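Mono(ADP-ribosyl)transferase SpvB (Salmonella typhimurium, PDB 2GWM) probably transfers ADP-ribose from NAD+ to an arginine of host actin through this C-terminal catalytic domain, blocking assembly of actin filaments. Local coordinates at residues 76-81 and 125-130; 109-114 and 146-151; 158-163 and 195-200. All blocks are in the same frame, centred on the assembly; numbering follows the deposited sequence.

Interaction 1. Residues 76-81 and 125-130; sequences HRVVYR and NIYLEK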
loop_
_atom_site.group_PDB
_atom_site.type_symbol
_atom_site.label_atom_id
_atom_site.label_comp_id
_atom_site.label_asym_id
_atom_site.label_seq_id
_atom_site.Cartn_x
_atom_site.Cartn_y
_atom_site.Cartn_z
ATOM N N HIS A 76 8.990 1.518 14.191
ATOM C CA HIS A 76 8.799 2.644 13.252
ATOM C C HIS A 76 7.648 3.518 13.644
ATOM O O HIS A 76 6.606 3.034 14.093
ATOM C CB HIS A 76 8.614 2.147 11.834
ATOM C CG HIS A 76 9.772 1.354 11.350
ATOM N ND1 HIS A 76 9.857 -0.001 11.555
ATOM C CD2 HIS A 76 10.922 1.718 10.737
ATOM C CE1 HIS A 76 10.996 -0.448 11.062
ATOM N NE2 HIS A 76 11.674 0.574 10.584
ATOM N N ARG A 77 7.882 4.833 13.531
ATOM C CA ARG A 77 6.848 5.818 13.862
ATOM C C ARG A 77 6.513 6.706 12.692
ATOM O O ARG A 77 5.647 7.571 12.824
ATOM C CB ARG A 77 7.235 6.656 15.065
ATOM C CG ARG A 77 7.284 5.860 16.369
ATOM C CD ARG A 77 5.926 5.273 16.885
ATOM N NE ARG A 77 4.933 6.323 17.142
ATOM C CZ ARG A 77 4.738 6.937 18.300
ATOM N NH1 ARG A 77 5.466 6.635 19.356
ATOM N NH2 ARG A 77 3.801 7.872 18.396
ATOM N N VAL A 78 7.115 6.438 11.529
ATOM C CA VAL A 78 6.784 7.113 10.293
ATOM C C VAL A 78 7.229 6.237 9.126
ATOM O O VAL A 78 8.219 5.525 9.190
ATOM C CB VAL A 78 7.457 8.519 10.262
ATOM C CG1 VAL A 78 8.993 8.390 10.253
ATOM C CG2 VAL A 78 6.931 9.372 9.130
ATOM N N VAL A 79 6.471 6.292 8.052
ATOM C CA VAL A 79 6.831 5.614 6.811
ATOM C C VAL A 79 6.444 6.521 5.648
ATOM O O VAL A 79 5.732 7.533 5.829
ATOM C CB VAL A 79 6.095 4.220 6.663
ATOM C CG1 VAL A 79 6.636 3.227 7.633
ATOM C CG2 VAL A 79 4.627 4.380 6.785
ATOM N N TYR A 80 6.860 6.152 4.448
ATOM C CA TYR A 80 6.753 7.028 3.308
ATOM C C TYR A 80 6.206 6.316 2.119
ATOM O O TYR A 80 6.381 5.080 1.948
ATOM C CB TYR A 80 8.145 7.567 2.879
ATOM C CG TYR A 80 8.938 8.102 4.027
ATOM C CD1 TYR A 80 8.646 9.345 4.549
ATOM C CD2 TYR A 80 9.876 7.336 4.675
ATOM C CE1 TYR A 80 9.331 9.849 5.636
ATOM C CE2 TYR A 80 10.580 7.822 5.790
ATOM C CZ TYR A 80 10.295 9.113 6.256
ATOM O OH TYR A 80 10.923 9.707 7.334
ATOM N N ARG A 81 5.534 7.078 1.272
ATOM C CA ARG A 81 5.016 6.580 0.025
ATOM C C ARG A 81 4.930 7.683 -1.009
ATOM O O ARG A 81 4.398 8.716 -0.703
ATOM C CB ARG A 81 3.661 5.896 0.189
ATOM C CG ARG A 81 3.114 5.355 -1.068
ATOM C CD ARG A 81 3.982 4.304 -1.723
ATOM N NE ARG A 81 3.384 3.858 -2.972
ATOM C CZ ARG A 81 2.351 3.023 -3.073
ATOM N NH1 ARG A 81 1.784 2.513 -2.000
ATOM N NH2 ARG A 81 1.886 2.693 -4.283
ATOM N N ASN A 125 4.004 11.432 3.876
ATOM C CA ASN A 125 4.772 11.310 5.067
ATOM C C ASN A 125 3.774 10.852 6.107
ATOM O O ASN A 125 2.934 11.572 6.494
ATOM C CB ASN A 125 5.323 12.728 5.435
ATOM C CG ASN A 125 6.143 12.747 6.678
ATOM O OD1 ASN A 125 7.026 11.899 6.887
ATOM N ND2 ASN A 125 5.883 13.772 7.545
ATOM N N ILE A 126 3.838 9.567 6.427
ATOM C CA ILE A 126 2.797 8.860 7.189
ATOM C C ILE A 126 3.240 8.513 8.583
ATOM O O ILE A 126 4.062 7.609 8.771
ATOM C CB ILE A 126 2.379 7.573 6.442
ATOM C CG1 ILE A 126 1.939 7.854 5.024
ATOM C CG2 ILE A 126 1.245 6.891 7.201
ATOM C CD1 ILE A 126 1.669 6.611 4.220
ATOM N N TYR A 127 2.714 9.237 9.566
ATOM C CA TYR A 127 3.042 8.983 10.948
ATOM C C TYR A 127 2.265 7.804 11.490
ATOM O O TYR A 127 1.091 7.635 11.193
ATOM C CB TYR A 127 2.766 10.208 11.791
ATOM C CG TYR A 127 3.726 11.348 11.418
ATOM C CD1 TYR A 127 5.076 11.258 11.731
ATOM C CD2 TYR A 127 3.296 12.455 10.681
ATOM C CE1 TYR A 127 5.949 12.277 11.439
ATOM C CE2 TYR A 127 4.169 13.468 10.333
ATOM C CZ TYR A 127 5.516 13.374 10.694
ATOM O OH TYR A 127 6.369 14.418 10.343
ATOM N N LEU A 128 2.908 7.054 12.356
ATOM C CA LEU A 128 2.343 5.852 12.931
ATOM C C LEU A 128 2.362 5.929 14.410
ATOM O O LEU A 128 3.303 6.447 14.963
ATOM C CB LEU A 128 3.191 4.633 12.540
ATOM C CG LEU A 128 3.339 4.435 11.034
ATOM C CD1 LEU A 128 4.227 3.220 10.794
ATOM C CD2 LEU A 128 2.005 4.296 10.280
ATOM N N GLU A 129 1.308 5.456 15.058
ATOM C CA GLU A 129 1.291 5.312 16.512
ATOM C C GLU A 129 1.529 3.869 16.901
ATOM O O GLU A 129 1.339 2.967 16.097
ATOM C CB GLU A 129 -0.051 5.777 17.084
ATOM C CG GLU A 129 -0.339 7.238 16.951
ATOM C CD GLU A 129 0.781 8.091 17.472
ATOM O OE1 GLU A 129 1.165 7.854 18.658
ATOM O OE2 GLU A 129 1.279 8.975 16.724
ATOM N N LYS A 130 1.954 3.652 18.137
ATOM C CA LYS A 130 2.367 2.314 18.589
ATOM C C LYS A 130 1.213 1.372 18.460
ATOM O O LYS A 130 0.105 1.749 18.731
ATOM C CB LYS A 130 2.800 2.354 20.033
ATOM C CG LYS A 130 4.129 2.967 20.301
ATOM C CD LYS A 130 4.318 2.980 21.821
ATOM C CE LYS A 130 5.364 3.941 22.343
ATOM N NZ LYS A 130 5.411 3.915 23.827
HETATM O O HOH W 1 9.117 12.360 8.422
#

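Interaction 2. Residues 109-114 and 146-151; sequences FMSTSP and EAEMLF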
loop_
_atom_site.group_PDB
_atom_site.type_symbol
_atom_site.label_atom_id
_atom_site.label_comp_id
_atom_site.label_asym_id
_atom_site.label_seq_id
_atom_site.Cartn_x
_atom_site.Cartn_y
_atom_site.Cartn_z
ATOM N N PHE A 109 -4.459 -3.532 0.426
ATOM C CA PHE A 109 -3.212 -3.591 1.174
ATOM C C PHE A 109 -2.463 -2.288 0.851
ATOM O O PHE A 109 -2.517 -1.817 -0.280
ATOM C CB PHE A 109 -2.415 -4.799 0.782
ATOM C CG PHE A 109 -2.950 -6.109 1.311
ATOM C CD1 PHE A 109 -2.472 -6.622 2.482
ATOM C CD2 PHE A 109 -3.934 -6.792 0.658
ATOM C CE1 PHE A 109 -2.927 -7.833 2.958
ATOM C CE2 PHE A 109 -4.421 -7.993 1.143
ATOM C CZ PHE A 109 -3.960 -8.461 2.303
ATOM N N MET A 110 -1.810 -1.734 1.834
ATOM C CA MET A 110 -1.117 -0.425 1.677
ATOM C C MET A 110 0.386 -0.627 1.845
ATOM O O MET A 110 0.842 -1.032 2.889
ATOM C CB MET A 110 -1.643 0.615 2.654
ATOM C CG MET A 110 -1.025 2.017 2.389
ATOM S SD MET A 110 -1.626 3.193 3.626
ATOM C CE MET A 110 -0.691 2.835 5.050
ATOM N N SER A 111 1.146 -0.401 0.769
ATOM C CA SER A 111 2.580 -0.561 0.794
ATOM C C SER A 111 3.283 0.778 1.060
ATOM O O SER A 111 2.925 1.786 0.460
ATOM C CB SER A 111 3.046 -1.083 -0.552
ATOM O OG SER A 111 4.431 -1.216 -0.587
ATOM N N THR A 112 4.261 0.734 1.934
ATOM C CA THR A 112 5.017 1.927 2.358
ATOM C C THR A 112 6.479 1.511 2.579
ATOM O O THR A 112 6.786 0.336 2.591
ATOM C CB THR A 112 4.486 2.511 3.685
ATOM O OG1 THR A 112 4.813 1.657 4.792
ATOM C CG2 THR A 112 3.019 2.785 3.631
ATOM N N SER A 113 7.383 2.499 2.722
ATOM C CA SER A 113 8.765 2.219 3.068
ATOM C C SER A 113 9.160 2.921 4.352
ATOM O O SER A 113 8.793 4.092 4.515
ATOM C CB SER A 113 9.669 2.663 1.944
ATOM O OG SER A 113 11.004 2.697 2.433
ATOM N N PRO A 114 9.924 2.267 5.246
ATOM C CA PRO A 114 10.436 2.925 6.445
ATOM C C PRO A 114 11.579 3.821 6.132
ATOM O O PRO A 114 11.931 4.621 6.999
ATOM C CB PRO A 114 10.931 1.764 7.323
ATOM C CG PRO A 114 11.287 0.723 6.379
ATOM C CD PRO A 114 10.381 0.869 5.156
ATOM N N GLU A 146 14.872 -3.730 -0.441
ATOM C CA GLU A 146 14.071 -2.514 -0.415
ATOM C C GLU A 146 13.082 -2.735 0.701
ATOM O O GLU A 146 12.177 -3.575 0.593
ATOM C CB GLU A 146 13.402 -2.191 -1.775
ATOM C CG GLU A 146 12.553 -3.301 -2.434
ATOM C CD GLU A 146 13.200 -3.957 -3.689
ATOM O OE1 GLU A 146 14.357 -4.466 -3.619
ATOM O OE2 GLU A 146 12.534 -3.969 -4.751
ATOM N N ALA A 147 13.352 -2.094 1.826
ATOM C CA ALA A 147 12.480 -2.174 2.975
ATOM C C ALA A 147 11.072 -1.822 2.605
ATOM O O ALA A 147 10.808 -0.894 1.855
ATOM C CB ALA A 147 12.969 -1.288 4.111
ATOM N N GLU A 148 10.144 -2.619 3.134
ATOM C CA GLU A 148 8.726 -2.394 2.868
ATOM C C GLU A 148 7.976 -2.681 4.117
ATOM O O GLU A 148 8.115 -3.781 4.671
ATOM C CB GLU A 148 8.274 -3.283 1.729
ATOM C CG GLU A 148 6.830 -3.090 1.352
ATOM C CD GLU A 148 6.438 -3.837 0.088
ATOM O OE1 GLU A 148 7.264 -4.654 -0.433
ATOM O OE2 GLU A 148 5.284 -3.608 -0.337
ATOM N N MET A 149 7.131 -1.744 4.520
ATOM C CA MET A 149 6.156 -1.965 5.574
ATOM C C MET A 149 4.790 -2.057 4.900
ATOM O O MET A 149 4.346 -1.114 4.231
ATOM C CB MET A 149 6.125 -0.789 6.546
ATOM C CG MET A 149 4.967 -0.920 7.460
ATOM S SD MET A 149 5.173 -0.103 9.011
ATOM C CE MET A 149 5.944 -1.529 9.533
ATOM N N LEU A 150 4.150 -3.224 4.995
ATOM C CA LEU A 150 2.881 -3.458 4.351
ATOM C C LEU A 150 1.806 -3.434 5.445
ATOM O O LEU A 150 2.001 -3.935 6.550
ATOM C CB LEU A 150 2.893 -4.844 3.666
ATOM C CG LEU A 150 1.670 -5.121 2.810
ATOM C CD1 LEU A 150 1.642 -4.322 1.601
ATOM C CD2 LEU A 150 1.694 -6.600 2.400
ATOM N N PHE A 151 0.667 -2.832 5.103
ATOM C CA PHE A 151 -0.500 -2.760 5.938
ATOM C C PHE A 151 -1.620 -3.562 5.313
ATOM O O PHE A 151 -1.785 -3.561 4.115
ATOM C CB PHE A 151 -0.952 -1.285 6.043
ATOM C CG PHE A 151 -0.018 -0.396 6.842
ATOM C CD1 PHE A 151 -0.254 -0.103 8.154
ATOM C CD2 PHE A 151 1.133 0.086 6.265
ATOM C CE1 PHE A 151 0.602 0.709 8.885
ATOM C CE2 PHE A 151 1.982 0.854 6.973
ATOM C CZ PHE A 151 1.723 1.163 8.272
HETATM O O HOH W 2 12.438 1.066 0.960
#

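Interaction 3. Residues 158-163 and 195-200; sequences KIESIV and NMRVLN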
loop_
_atom_site.group_PDB
_atom_site.type_symbol
_atom_site.label_atom_id
_atom_site.label_comp_id
_atom_site.label_asym_id
_atom_site.label_seq_id
_atom_site.Cartn_x
_atom_site.Cartn_y
_atom_site.Cartn_z
ATOM N N LYS A 158 -5.615 9.927 8.675
ATOM C CA LYS A 158 -6.013 11.333 8.792
ATOM C C LYS A 158 -5.043 12.223 8.017
ATOM O O LYS A 158 -3.840 12.042 8.095
ATOM C CB LYS A 158 -5.994 11.742 10.239
ATOM C CG LYS A 158 -6.384 13.135 10.369
ATOM C CD LYS A 158 -6.372 13.609 11.770
ATOM C CE LYS A 158 -7.027 15.014 11.838
ATOM N NZ LYS A 158 -7.159 15.550 13.219
ATOM N N ILE A 159 -5.613 13.144 7.244
ATOM C CA ILE A 159 -4.848 14.143 6.489
ATOM C C ILE A 159 -4.610 15.269 7.435
ATOM O O ILE A 159 -5.560 15.991 7.816
ATOM C CB ILE A 159 -5.681 14.677 5.294
ATOM C CG1 ILE A 159 -6.206 13.539 4.385
ATOM C CG2 ILE A 159 -4.889 15.710 4.532
ATOM C CD1 ILE A 159 -5.190 12.619 3.930
ATOM N N GLU A 160 -3.349 15.458 7.832
ATOM C CA GLU A 160 -3.025 16.493 8.813
ATOM C C GLU A 160 -2.597 17.823 8.172
ATOM O O GLU A 160 -3.043 18.887 8.588
ATOM C CB GLU A 160 -1.960 15.928 9.754
ATOM C CG GLU A 160 -2.488 14.762 10.550
ATOM C CD GLU A 160 -1.625 14.396 11.729
ATOM O OE1 GLU A 160 -0.360 14.388 11.580
ATOM O OE2 GLU A 160 -2.222 14.070 12.771
ATOM N N SER A 161 -1.721 17.779 7.180
ATOM C CA SER A 161 -1.389 18.981 6.420
ATOM C C SER A 161 -0.904 18.650 5.033
ATOM O O SER A 161 -0.450 17.531 4.772
ATOM C CB SER A 161 -0.330 19.799 7.148
ATOM O OG SER A 161 0.900 19.145 7.332
ATOM N N ILE A 162 -1.002 19.649 4.155
ATOM C CA ILE A 162 -0.577 19.543 2.783
ATOM C C ILE A 162 0.409 20.677 2.562
ATOM O O ILE A 162 0.127 21.830 2.980
ATOM C CB ILE A 162 -1.741 19.618 1.753
ATOM C CG1 ILE A 162 -2.818 18.544 2.031
ATOM C CG2 ILE A 162 -1.166 19.491 0.325
ATOM C CD1 ILE A 162 -3.963 18.951 2.849
ATOM N N VAL A 163 1.561 20.362 1.982
ATOM C CA VAL A 163 2.604 21.346 1.728
ATOM C C VAL A 163 2.864 21.310 0.252
ATOM O O VAL A 163 3.492 20.355 -0.231
ATOM C CB VAL A 163 3.888 20.939 2.481
ATOM C CG1 VAL A 163 4.839 22.007 2.463
ATOM C CG2 VAL A 163 3.519 20.542 3.978
ATOM N N ASN A 195 1.216 15.217 4.782
ATOM C CA ASN A 195 1.506 14.693 6.119
ATOM C C ASN A 195 0.224 14.047 6.626
ATOM O O ASN A 195 -0.807 14.709 6.761
ATOM C CB ASN A 195 1.977 15.814 7.050
ATOM C CG ASN A 195 3.223 16.470 6.564
ATOM O OD1 ASN A 195 3.250 17.718 6.286
ATOM N ND2 ASN A 195 4.280 15.697 6.520
ATOM N N MET A 196 0.321 12.770 6.928
ATOM C CA MET A 196 -0.813 11.918 7.288
ATOM C C MET A 196 -0.515 11.184 8.562
ATOM O O MET A 196 0.642 11.034 8.951
ATOM C CB MET A 196 -1.025 10.791 6.243
ATOM C CG MET A 196 -1.202 11.239 4.911
ATOM S SD MET A 196 -1.608 9.854 3.900
ATOM C CE MET A 196 -2.720 10.616 2.828
ATOM N N ARG A 197 -1.565 10.606 9.173
ATOM C CA ARG A 197 -1.390 9.799 10.364
ATOM C C ARG A 197 -2.301 8.593 10.296
ATOM O O ARG A 197 -3.492 8.750 10.004
ATOM C CB ARG A 197 -1.717 10.600 11.617
ATOM C CG ARG A 197 -1.461 9.871 12.904
ATOM C CD ARG A 197 -1.567 10.789 14.141
ATOM N NE ARG A 197 -0.768 11.966 13.977
ATOM C CZ ARG A 197 0.534 12.055 14.178
ATOM N NH1 ARG A 197 1.224 11.055 14.695
ATOM N NH2 ARG A 197 1.127 13.174 13.802
ATOM N N VAL A 198 -1.750 7.407 10.518
ATOM C CA VAL A 198 -2.613 6.199 10.614
ATOM C C VAL A 198 -3.365 6.235 11.940
ATOM O O VAL A 198 -2.761 6.476 12.974
ATOM C CB VAL A 198 -1.787 4.917 10.446
ATOM C CG1 VAL A 198 -2.661 3.677 10.741
ATOM C CG2 VAL A 198 -1.242 4.813 9.047
ATOM N N LEU A 199 -4.696 6.067 11.910
ATOM C CA LEU A 199 -5.509 5.931 13.104
ATOM C C LEU A 199 -5.705 4.470 13.449
ATOM O O LEU A 199 -6.360 3.775 12.693
ATOM C CB LEU A 199 -6.882 6.623 12.923
ATOM C CG LEU A 199 -6.817 8.079 12.473
ATOM C CD1 LEU A 199 -8.184 8.699 12.125
ATOM C CD2 LEU A 199 -6.178 8.920 13.565
ATOM N N ASN A 200 -5.101 4.012 14.538
ATOM C CA ASN A 200 -5.243 2.608 15.013
ATOM C C ASN A 200 -6.602 2.342 15.613
ATOM O O ASN A 200 -7.173 3.251 16.177
ATOM C CB ASN A 200 -4.226 2.323 16.095
ATOM C CG ASN A 200 -2.813 2.397 15.611
ATOM O OD1 ASN A 200 -1.896 2.498 16.462
ATOM N ND2 ASN A 200 -2.592 2.380 14.289
ATOM O OXT ASN A 200 -7.105 1.188 15.617
#

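Interaction 1. Residues 76-81 and 125-130
Asn-125 and Tyr-80 form a non-hydrogen-bonded antiparallel pair whose side chains run alongside each other, the amide and ring planes only 14° apart. Amide oxygen OD1 of Asn-125 lies 3.3 Å from CE1 of Tyr-80, and a water that donates to this oxygen makes a further, weak contact with the Tyr-80 hydroxyl. The other end of the amide is turned along its own strand, ND2 giving a weak hydrogen bond to Tyr-127 OH. Ile-126 is the hydrogen-bonded partner of Val-79: Ile-126 N to Val-79 O and Val-79 N to Ile-126 O both measure 2.8 Å, and CG2 of Val-79 packs on CB of Ile-126. Tyr-127 returns to the face that carries Asn-125, Val-78 and Tyr-80. A chi1 of 64° puts CG1 of Val-78 between the backbone N and the carbonyl carbon and leaves CG2 anti to the N, from where it reaches CD1 of Tyr-127 at 3.7 Å.

Leu-128 is held twice by Arg-77, its N donating to Arg-77 O and its O accepting from Arg-77 NE at 2.7 Å, nearly in the guanidinium plane. Glu-129 then meets the same guanidinium in a salt bridge of 2.6 Å from OE1 to Arg-77 NH2, carboxylate and guanidinium planes standing 86° apart, while the backbone N of Lys-130 sits over one guanidinium face, offset toward its rim.

The pairing forms one edge of the five-stranded mixed sheet, with strand 192-198 on the far side of strand 122-127. Val-79 and Leu-128 face strand 149-151, and strand 78-83 carries Arg-81, predicted to be part of the active site.

Interaction 2. Residues 109-114 and 146-151
Four backbone hydrogen bonds join Met-110 with Phe-151 and Thr-112 with Met-149, each 2.9 Å between N and O, which defines two antiparallel hydrogen-bonded pairs around the non-hydrogen-bonded pair Ser-111 and Leu-150.

Side-chain hydroxyls add two more bonds. Ser-111 OG donates to Glu-148 OE2 at 2.6 Å, arriving from above the carboxylate plane, 39° out of it; the extended Glu-148 side chain brings its far end back to the neighbouring strand. Both residues are predicted active-site residues, so the bond joins the Ser-Thr-Ser and Glu-x-Glu signatures of arginine-specific ADP-ribosyltransferase toxins. Thr-112 OG1 lies between its own N and carbonyl carbon (chi1 71°) and donates to Met-149 O at 2.9 Å. That oxygen is therefore gripped twice, Thr-112 N and OG1 coming from opposite faces of the carbonyl plane. The same Thr-112 OG1 lies at the edge of the Phe-151 ring, near its plane. A water links Ser-113 OG with Ala-147 O; the same hydroxyl is also bonded to the backbone N of Asp-115.

Among apolar contacts, Met-110 curls its methyl over the Phe-151 ring in a CH-pi contact, CE being 3.8 Å from the centroid and 24° off the normal. Pro-114 CG presses on Ala-147 CB at 3.5 Å, tighter than usual for carbons.

Strand 149-151 is central in the small sheet, between 110-112 and 135-136. Leu-150 packs against helices 3-24 and 50-69, as does Phe-109, whereas Thr-112 and Met-149 turn to Val-79 of strand 78-83.

Interaction 3. Residues 158-163 and 195-200
The carbonyl oxygen of Asn-195 is shared by two consecutive amides of the facing strand, Glu-160 N at 2.9 Å and Ser-161 N at 3.2 Å, both in the carbonyl plane. Two residues opposite one, with the register slipping by one between the pairs Ile-159 with Met-196 and Ser-161 with Asn-195, are the signature of a classic beta bulge. The backbone torsions agree: Glu-160 has psi near -46°, well off the extended values of the residues around it. Beyond the bulge the return bond, Asn-195 N to Ser-161 O, is again regular, and before it Lys-158 and Arg-197 exchange a reciprocal pair, Lys-158 N to Arg-197 O being 2.8 Å.

The bulge also turns the Glu-160 side chain toward the partner strand, where Arg-197 takes hold of it side-on with two nitrogens. Arg-197 NE donates to Glu-160 OE2 at 2.8 Å, in the guanidinium plane, and Arg-197 NH2 reaches the syn lone pair of Glu-160 OE1 at 2.9 Å. The fit is not coplanar, since the carboxylate and guanidinium planes stand 51° apart. With chi1 at -176° the Arg-197 chain sets out away from its own N, and the bend at chi3 then brings NE and NH2 to the carboxylate.

On the other sheet face Ile-159 and Met-196 point the same way, and their terminal methyls, CD1 and CE, press to 3.4 Å, a tight carbon pair. Met-196 also packs on Leu-124 of strand 122-127.

The third nitrogen of the guanidinium, NH1, forms a salt bridge with Glu-129, so Arg-197 lies between two carboxylates. Such a setting would be expected to stabilise its positive charge and to limit rotation of the group, linking the bulged strand electrostatically to the loop that follows strand 122-127.

In the fold
From the N terminus, the chain passes the helices that precede residue 76 before entering the first contact. Interaction 1 closes a loop of 43 residues between its segments. Within that loop, 109-114 opens interaction 2, which closes only at 146-151, so the two loops cross. They also touch: Arg-81 NH1 bonds to Ser-111 O, so that with the Ser-111 to Glu-148 bond of interaction 2 the three predicted active-site residues form one connected group. Interaction 3 follows in series; helix 168-175 lies between its two strands in the chain. It shares the five-stranded sheet with interaction 1, because 122-127 and 192-198 are neighbours. Interaction 2 pairs two of the three strands of the small second sheet.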